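Local coordinates for protein M157 (PDB 2NYK) that serves as a mouse cytomegalovirus ligand for Ly49 natural killer cell receptors and has an MHC class I-like fold, at residues A[78-81]-A[82-86]; A[150-153]-A[154-158]; A[65-68]-A[69-72]; A[163-166]-A[167-171]. The protein carries 1 engineered substitution. One frame throughout, in Å; residues are numbered along the deposited sequence.

Interaction 1 of 4, residues A[78-81]-A[82-86]; sequences IQKM and RLNNL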
# COMPACT_ATOMS: atom_id res chain seq x y z
N ILE A 78 3.86 -17.61 -9.07
CA ILE A 78 3.26 -18.06 -10.32
C ILE A 78 3.14 -16.93 -11.36
O ILE A 78 3.47 -17.14 -12.52
CB ILE A 78 1.89 -18.71 -10.08
CG1 ILE A 78 2.05 -20.03 -9.30
CG2 ILE A 78 1.17 -18.92 -11.41
CD1 ILE A 78 0.73 -20.76 -9.03
N GLN A 79 2.66 -15.76 -10.94
CA GLN A 79 2.60 -14.60 -11.84
C GLN A 79 4.00 -14.21 -12.34
O GLN A 79 4.20 -13.97 -13.52
CB GLN A 79 1.93 -13.39 -11.15
CG GLN A 79 0.44 -13.57 -10.82
CD GLN A 79 -0.42 -13.91 -12.02
OE1 GLN A 79 -0.13 -13.50 -13.15
NE2 GLN A 79 -1.50 -14.65 -11.80
N LYS A 80 4.97 -14.16 -11.44
CA LYS A 80 6.34 -13.87 -11.85
C LYS A 80 6.82 -14.84 -12.94
O LYS A 80 7.32 -14.40 -13.97
CB LYS A 80 7.30 -13.85 -10.67
CG LYS A 80 8.54 -13.04 -10.97
CD LYS A 80 9.55 -13.03 -9.83
CE LYS A 80 10.33 -14.32 -9.79
NZ LYS A 80 11.41 -14.27 -8.78
N MET A 81 6.65 -16.14 -12.72
CA MET A 81 7.08 -17.15 -13.71
C MET A 81 6.36 -16.97 -15.04
O MET A 81 6.98 -17.06 -16.10
CB MET A 81 6.86 -18.57 -13.19
CG MET A 81 7.70 -18.90 -11.96
SD MET A 81 7.61 -20.61 -11.41
CE MET A 81 5.93 -20.74 -10.82
N ARG A 82 5.06 -16.70 -14.95
CA ARG A 82 4.23 -16.42 -16.11
C ARG A 82 4.74 -15.24 -16.93
O ARG A 82 4.80 -15.33 -18.17
CB ARG A 82 2.81 -16.12 -15.64
CG ARG A 82 1.84 -15.81 -16.73
CD ARG A 82 0.64 -15.17 -16.10
NE ARG A 82 -0.43 -14.94 -17.06
CZ ARG A 82 -1.38 -14.02 -16.89
NH1 ARG A 82 -1.40 -13.26 -15.79
NH2 ARG A 82 -2.32 -13.87 -17.82
N LEU A 83 5.09 -14.15 -16.26
CA LEU A 83 5.60 -12.95 -16.93
C LEU A 83 6.97 -13.18 -17.56
O LEU A 83 7.22 -12.70 -18.66
CB LEU A 83 5.65 -11.75 -15.98
CG LEU A 83 4.42 -11.20 -15.25
CD1 LEU A 83 4.73 -9.80 -14.78
CD2 LEU A 83 3.14 -11.22 -16.10
N ASN A 84 7.84 -13.90 -16.86
CA ASN A 84 9.15 -14.31 -17.40
C ASN A 84 8.99 -15.05 -18.70
O ASN A 84 9.73 -14.80 -19.66
CB ASN A 84 9.89 -15.23 -16.43
CG ASN A 84 10.35 -14.52 -15.18
OD1 ASN A 84 10.92 -13.43 -15.25
ND2 ASN A 84 10.14 -15.15 -14.03
N ASN A 85 8.04 -15.98 -18.73
CA ASN A 85 7.70 -16.73 -19.94
C ASN A 85 7.24 -15.84 -21.07
O ASN A 85 7.67 -16.02 -22.21
CB ASN A 85 6.63 -17.78 -19.65
CG ASN A 85 7.21 -19.08 -19.15
OD1 ASN A 85 8.06 -19.09 -18.24
ND2 ASN A 85 6.75 -20.19 -19.73
N LEU A 86 6.38 -14.87 -20.76
CA LEU A 86 5.87 -13.94 -21.76
C LEU A 86 6.98 -13.12 -22.41
O LEU A 86 6.97 -12.91 -23.62
CB LEU A 86 4.81 -13.01 -21.16
CG LEU A 86 3.44 -13.64 -20.88
CD1 LEU A 86 2.63 -12.73 -19.92
CD2 LEU A 86 2.68 -13.93 -22.20
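Different first torsions set Gln79 and Arg82 alongside each other on one flank of helix 71-90. Gln79 keeps CG beside its backbone N and then bends at chi2, whereas Arg82 carries CG opposite its own N (chi1 180°) and runs extended from CG to NE. The two side chains consequently point the same way, and their polar ends meet one helical turn apart. Arg82 NH1 donates to Gln79 OE1 over 2.9 Å. The donor lies in the plane of the amide carbonyl and on a lone pair, and OE1 in turn sits at the guanidinium edge, close to its plane. The bond forms although the two flat groups stand almost upright to one another, 80° apart, and its N-H...O angle of 151° is moderately bent. Arg82 CD follows at 3.5 Å from the same OE1, so the methylene part of the arginine also packs against the amide oxygen. Beneath this pair the backbone keeps the i to i+4 pattern of an alpha helix, including Leu83 N to Gln79 O at 2.9 Å and Asn84 N to Lys80 O at 3.0 Å. Asn84 ND2 also comes to 2.9 Å from Lys80 O, but its angle is too poor for a hydrogen bond. Toward the sheet, Leu83 packs on Val29, Ile97 and Val99, while Tyr101 touches both Gln79 and Arg82. Chemically, a cationic donor is paired with a neutral amide: the bond would favour the amide turned with OE1 toward the arginine, yet it would not be expected to cancel the arginine's charge.

Interaction 2 of 4, residues A[150-153]-A[154-158]; sequences TYMI and KSNVR
Ser155 returns its hydroxyl to the preceding turn, where OG donates to Tyr151 O over 2.7 Å. Tyr151 O is gripped twice by this one residue, since Ser155 N also bonds to it at 2.8 Å; the hydroxyl approaches from 44° above the carbonyl plane, while the amide donor lies nearly in line with the C=O. With OG beside the backbone N (chi1 -53°), the same oxygen also rides over one face of the Tyr151 ring, 3.3 Å from CE1 and displaced toward the rim. One residue further on, Asn156 ND2 donates to Met152 O over a short 2.6 Å, within the carbonyl plane, so an asparagine side chain serves a carbonyl near the end of helix 148-154. Behind these bonds the backbone pattern changes. Lys154 N still reaches Thr150 O at 2.7 Å, i to i+4, but Asn156 N turns instead to Ile153 O at 3.0 Å, three residues back. Val157 N lies 3.2 Å from Ile153 O with too poor an angle to continue the helix, and its bond to Lys154 O, closing a type I turn, is weak. The break is held against the fold from two directions: Ile153 and Val157 pack on Phe105 and Val110 of the sheet, and Met152 and Asn156 lean on Ile71 of helix 71-90. Asn156 occupies the N-cap position of helix 157-173, but its side chain makes no capping bond, its amide being turned back to the previous helix. A helix interrupted by a turn, with both pieces lying on the sheet, is consistent with the broken alpha2 helix of MHC class I platforms.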
# COMPACT_ATOMS: atom_id res chain seq x y z
N THR A 150 -7.75 -14.82 -10.97
CA THR A 150 -8.76 -14.49 -9.96
C THR A 150 -9.35 -15.75 -9.30
O THR A 150 -9.71 -15.74 -8.11
CB THR A 150 -9.87 -13.60 -10.57
OG1 THR A 150 -9.28 -12.39 -11.07
CG2 THR A 150 -10.95 -13.26 -9.53
N TYR A 151 -9.47 -16.83 -10.08
CA TYR A 151 -9.97 -18.11 -9.57
C TYR A 151 -9.19 -18.57 -8.33
O TYR A 151 -9.79 -18.91 -7.32
CB TYR A 151 -9.96 -19.19 -10.68
CG TYR A 151 -10.05 -20.61 -10.13
CD1 TYR A 151 -11.29 -21.14 -9.72
CD2 TYR A 151 -8.91 -21.39 -9.98
CE1 TYR A 151 -11.37 -22.44 -9.20
CE2 TYR A 151 -8.98 -22.68 -9.45
CZ TYR A 151 -10.21 -23.20 -9.06
OH TYR A 151 -10.26 -24.48 -8.55
N MET A 152 -7.86 -18.56 -8.41
CA MET A 152 -6.98 -18.92 -7.30
C MET A 152 -7.22 -18.07 -6.06
O MET A 152 -7.25 -18.57 -4.95
CB MET A 152 -5.51 -18.87 -7.72
CG MET A 152 -4.52 -19.19 -6.57
SD MET A 152 -2.79 -19.48 -7.06
CE MET A 152 -2.72 -21.26 -7.13
N ILE A 153 -7.34 -16.76 -6.26
CA ILE A 153 -7.66 -15.87 -5.15
C ILE A 153 -9.05 -16.21 -4.57
O ILE A 153 -9.21 -16.38 -3.36
CB ILE A 153 -7.57 -14.39 -5.62
CG1 ILE A 153 -6.11 -14.05 -5.99
CG2 ILE A 153 -8.10 -13.45 -4.51
CD1 ILE A 153 -6.01 -12.85 -6.85
N LYS A 154 -10.05 -16.30 -5.45
CA LYS A 154 -11.41 -16.64 -5.08
C LYS A 154 -11.46 -17.93 -4.25
O LYS A 154 -12.10 -17.98 -3.19
CB LYS A 154 -12.29 -16.79 -6.33
CG LYS A 154 -13.71 -17.30 -6.06
CD LYS A 154 -14.47 -16.35 -5.12
CE LYS A 154 -15.78 -16.98 -4.62
NZ LYS A 154 -16.81 -16.99 -5.71
N SER A 155 -10.75 -18.95 -4.72
CA SER A 155 -10.73 -20.25 -4.05
C SER A 155 -10.12 -20.24 -2.66
O SER A 155 -10.27 -21.20 -1.92
CB SER A 155 -9.99 -21.26 -4.92
OG SER A 155 -10.54 -21.26 -6.22
N ASN A 156 -9.43 -19.15 -2.31
CA ASN A 156 -8.72 -19.08 -1.04
C ASN A 156 -9.12 -17.87 -0.21
O ASN A 156 -8.39 -17.46 0.68
CB ASN A 156 -7.21 -19.10 -1.30
CG ASN A 156 -6.76 -20.40 -1.95
OD1 ASN A 156 -6.70 -21.43 -1.29
ND2 ASN A 156 -6.49 -20.35 -3.26
N VAL A 157 -10.27 -17.29 -0.52
CA VAL A 157 -10.73 -16.06 0.14
C VAL A 157 -10.75 -16.21 1.67
O VAL A 157 -10.17 -15.37 2.38
CB VAL A 157 -12.13 -15.63 -0.39
CG1 VAL A 157 -12.64 -14.38 0.35
CG2 VAL A 157 -12.04 -15.34 -1.85
N ARG A 158 -11.40 -17.26 2.16
CA ARG A 158 -11.49 -17.47 3.63
C ARG A 158 -10.13 -17.43 4.33
O ARG A 158 -9.98 -16.78 5.36
CB ARG A 158 -12.17 -18.80 3.97
CG ARG A 158 -13.65 -18.88 3.65
CD ARG A 158 -14.17 -20.32 3.91
NE ARG A 158 -15.62 -20.46 3.75
CZ ARG A 158 -16.25 -20.54 2.57
NH1 ARG A 158 -15.55 -20.47 1.44
NH2 ARG A 158 -17.58 -20.68 2.53

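Interaction 3 of 4, residues A[65-68]-A[69-72]; sequences DVSS and TDIE
The hydrogen bonds of this turn centre on Ser67 and Asp70. Ser67 N donates to Asp70 OD2 over 2.8 Å with an N-H...O angle of 164°, reaching the carboxylate oxygen on its anti side and 21° out of plane. In the reverse direction Asp70 N bonds to Ser67 O at 3.2 Å, closing a type I beta turn from Ser67 to Asp70; here the donor stands well above the carbonyl plane. The two residues are therefore tied by a backbone bond and a side-chain bond at once. Weaker contacts surround the Ser67 hydroxyl, which sits between its backbone N and carbonyl carbon (chi1 66°), directed at the opposing limb of the turn. OG lies 3.1 Å from Asp70 OD2 and 3.4 Å from Thr69 OG1, both weak, and which of them its proton serves is not settled. Apolar packing is slight: Val66 CG1 approaches Asp70 CB at 4.2 Å and Glu72 CB at 4.3 Å. Polar partners from helix 157-173 serve this turn. Glu72 OE2 receives a salt bridge from Arg163 NE and a hydrogen bond from Trp164 NE1, while Arg163 NH2 bonds to Asp65 O and makes a long, weak ion pair with Asp70 OD2. The like-charged Asp65 OD2 and Asp70 OD2 stay 5.0 Å apart. Asp70 holds the N-cap position of helix 71-90 without a capping bond from its side chain, which is turned back to the loop instead. Its negative charge at that helix start, near the arginine, would probably be stabilised by both, while OD2 remains tied to the Ser67 amide.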
# COMPACT_ATOMS: atom_id res chain seq x y z
N ASP A 65 3.00 -13.66 8.84
CA ASP A 65 4.18 -14.15 8.15
C ASP A 65 3.75 -14.71 6.80
O ASP A 65 2.71 -15.34 6.69
CB ASP A 65 4.92 -15.22 8.95
CG ASP A 65 6.18 -15.71 8.25
OD1 ASP A 65 7.05 -14.86 7.95
OD2 ASP A 65 6.28 -16.93 7.97
N VAL A 66 4.54 -14.43 5.76
CA VAL A 66 4.27 -14.99 4.43
C VAL A 66 5.44 -15.88 4.04
O VAL A 66 6.51 -15.39 3.63
CB VAL A 66 3.98 -13.87 3.37
CG1 VAL A 66 3.64 -14.49 2.01
CG2 VAL A 66 2.85 -12.94 3.84
N SER A 67 5.24 -17.19 4.20
CA SER A 67 6.26 -18.17 3.83
C SER A 67 6.15 -18.52 2.36
O SER A 67 5.18 -18.12 1.69
CB SER A 67 6.11 -19.44 4.67
OG SER A 67 4.89 -20.11 4.36
N SER A 68 7.11 -19.30 1.87
CA SER A 68 7.17 -19.71 0.49
C SER A 68 6.00 -20.61 0.07
O SER A 68 5.81 -20.86 -1.13
CB SER A 68 8.51 -20.42 0.21
OG SER A 68 8.57 -21.62 0.95
N THR A 69 5.20 -21.07 1.02
CA THR A 69 4.07 -21.93 0.68
C THR A 69 2.70 -21.30 0.92
O THR A 69 1.66 -21.91 0.59
CB THR A 69 4.14 -23.28 1.41
OG1 THR A 69 4.01 -23.05 2.82
CG2 THR A 69 5.45 -24.02 1.10
N ASP A 70 2.68 -20.09 1.47
CA ASP A 70 1.42 -19.37 1.70
C ASP A 70 0.80 -18.95 0.35
O ASP A 70 1.54 -18.71 -0.62
CB ASP A 70 1.65 -18.14 2.61
CG ASP A 70 1.71 -18.50 4.09
OD1 ASP A 70 0.83 -19.27 4.58
OD2 ASP A 70 2.62 -18.00 4.78
N ILE A 71 -0.53 -18.87 0.29
CA ILE A 71 -1.24 -18.54 -0.96
C ILE A 71 -0.75 -17.23 -1.60
O ILE A 71 -0.52 -17.19 -2.80
CB ILE A 71 -2.82 -18.51 -0.77
CG1 ILE A 71 -3.51 -18.03 -2.05
CG2 ILE A 71 -3.25 -17.61 0.36
CD1 ILE A 71 -3.42 -19.03 -3.17
N GLU A 72 -0.55 -16.19 -0.80
CA GLU A 72 -0.10 -14.89 -1.33
C GLU A 72 1.23 -15.01 -2.04
O GLU A 72 1.39 -14.50 -3.15
CB GLU A 72 0.00 -13.82 -0.24
CG GLU A 72 -1.25 -13.64 0.63
CD GLU A 72 -1.30 -14.61 1.81
OE1 GLU A 72 -0.98 -15.80 1.65
OE2 GLU A 72 -1.70 -14.19 2.91

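Interaction 4 of 4, residues A[163-166]-A[167-171]; sequences RWRS and TVQKL
Ser166 and Lys170 meet one turn apart, NZ donating weakly to OG over 2.8 Å. The lysine chain runs extended over Ser166 O and bends only at its last torsion, which brings the ammonium round to the hydroxyl, itself placed opposite the Ser166 backbone N. On a neighbouring flank Arg165 NH1 donates to Gln169 OE1 at 3.2 Å. That bond is bent, with an N-H...O angle of 141°, and joins two flat groups nearly at right angles, 89° apart. Gln169 OE1 also lies 3.5 Å from Arg165 CG, so the amide rests against the aliphatic stem as well. The other guanidinium nitrogens have partners of their own, NE forming a salt bridge with Asp16. All of this decorates helix 157-173, probably the counterpart of the longer alpha2 piece in an MHC class I-like platform, lying across the sheet. From Trp164 on, the carbonyls are taken up in i to i+4 order: Val168 N reaches Trp164 O at 2.9 Å, Gln169 N reaches Arg165 O at 3.0 Å and Lys170 N reaches Ser166 O at 3.1 Å. Arg163 O is instead served by a water that donates to it at 2.8 Å and gives its second proton to Thr167 OG1, whose further partner is Ile62 O. Thr167 CG2 points the other way from this polar cluster and lies 4.1 Å from Trp164 CE3, obliquely to the indole. Trp164 itself packs down on Phe21, Met23 and Val41, and Val168 joins it on Phe21 and Val41.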
# COMPACT_ATOMS: atom_id res chain seq x y z
N ARG A 163 -6.20 -14.58 7.60
CA ARG A 163 -4.79 -14.20 7.78
C ARG A 163 -4.57 -12.69 7.91
O ARG A 163 -3.71 -12.25 8.69
CB ARG A 163 -3.95 -14.73 6.61
CG ARG A 163 -3.62 -16.17 6.71
CD ARG A 163 -3.16 -16.77 5.36
NE ARG A 163 -1.98 -16.12 4.80
CZ ARG A 163 -0.83 -15.97 5.45
NH1 ARG A 163 -0.69 -16.41 6.70
NH2 ARG A 163 0.20 -15.36 4.85
N TRP A 164 -5.35 -11.90 7.17
CA TRP A 164 -5.10 -10.46 7.05
C TRP A 164 -6.04 -9.51 7.79
O TRP A 164 -5.69 -8.36 8.00
CB TRP A 164 -5.06 -10.05 5.57
CG TRP A 164 -3.80 -10.57 4.92
CD1 TRP A 164 -3.60 -11.81 4.34
CD2 TRP A 164 -2.57 -9.87 4.79
NE1 TRP A 164 -2.32 -11.90 3.87
CE2 TRP A 164 -1.66 -10.72 4.14
CE3 TRP A 164 -2.15 -8.58 5.16
CZ2 TRP A 164 -0.35 -10.32 3.84
CZ3 TRP A 164 -0.85 -8.20 4.89
CH2 TRP A 164 0.03 -9.07 4.24
N ARG A 165 -7.23 -9.98 8.15
CA ARG A 165 -8.22 -9.10 8.76
C ARG A 165 -7.65 -8.23 9.89
O ARG A 165 -7.79 -7.02 9.86
CB ARG A 165 -9.43 -9.88 9.28
CG ARG A 165 -10.34 -9.01 10.09
CD ARG A 165 -11.69 -9.66 10.34
NE ARG A 165 -11.62 -10.86 11.16
CZ ARG A 165 -11.48 -10.88 12.49
NH1 ARG A 165 -11.36 -9.75 13.17
NH2 ARG A 165 -11.47 -12.04 13.15
N SER A 166 -7.04 -8.85 10.89
CA SER A 166 -6.49 -8.12 12.03
C SER A 166 -5.47 -7.06 11.59
O SER A 166 -5.48 -5.95 12.08
CB SER A 166 -5.86 -9.10 13.01
OG SER A 166 -5.19 -8.41 14.05
N THR A 167 -4.59 -7.42 10.65
CA THR A 167 -3.59 -6.49 10.11
C THR A 167 -4.26 -5.28 9.47
O THR A 167 -3.89 -4.16 9.75
CB THR A 167 -2.68 -7.21 9.08
OG1 THR A 167 -1.99 -8.26 9.75
CG2 THR A 167 -1.65 -6.22 8.47
N VAL A 168 -5.29 -5.52 8.67
CA VAL A 168 -5.95 -4.44 7.95
C VAL A 168 -6.74 -3.50 8.87
O VAL A 168 -6.78 -2.30 8.65
CB VAL A 168 -6.89 -5.01 6.87
CG1 VAL A 168 -7.66 -3.88 6.20
CG2 VAL A 168 -6.08 -5.78 5.83
N GLN A 169 -7.38 -4.05 9.89
CA GLN A 169 -8.09 -3.24 10.88
C GLN A 169 -7.09 -2.34 11.63
O GLN A 169 -7.34 -1.15 11.83
CB GLN A 169 -8.90 -4.14 11.84
CG GLN A 169 -9.93 -5.02 11.09
CD GLN A 169 -10.85 -5.86 11.99
OE1 GLN A 169 -10.40 -6.73 12.74
NE2 GLN A 169 -12.16 -5.60 11.90
N LYS A 170 -5.95 -2.90 12.03
CA LYS A 170 -4.91 -2.11 12.72
C LYS A 170 -4.37 -0.99 11.83
O LYS A 170 -4.21 0.15 12.28
CB LYS A 170 -3.75 -2.99 13.15
CG LYS A 170 -4.08 -3.96 14.25
CD LYS A 170 -2.80 -4.58 14.78
CE LYS A 170 -3.06 -5.41 16.04
NZ LYS A 170 -3.76 -6.70 15.77
N LEU A 171 -4.10 -1.31 10.57
CA LEU A 171 -3.61 -0.31 9.61
C LEU A 171 -4.58 0.87 9.44
O LEU A 171 -4.16 2.01 9.28
CB LEU A 171 -3.31 -0.98 8.27
CG LEU A 171 -2.02 -1.83 8.23
CD1 LEU A 171 -1.88 -2.56 6.90
CD2 LEU A 171 -0.78 -0.98 8.50
O HOH W 1 -3.60 -10.25 10.66

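From the N terminus, interaction 3 comes first, a tight turn leading from the loop after strand 58-59 into helix 71-90. Interaction 1 lies further along that helix, about 18 Å away between centres. Interaction 2 then bridges helices 148-154 and 157-173, and interaction 4 follows on the latter. All four are local and in series, so none nests in or crosses another. Their ties come through space: Ile78 of interaction 1 meets Met152 of interaction 2, and interactions 2 and 3 touch through Ile71. Interactions 3 and 4 join through polar contacts and Val66 packing, linking the two helical sides of the platform; interactions 1 and 4 remain about 15 Å apart at their nearest atoms.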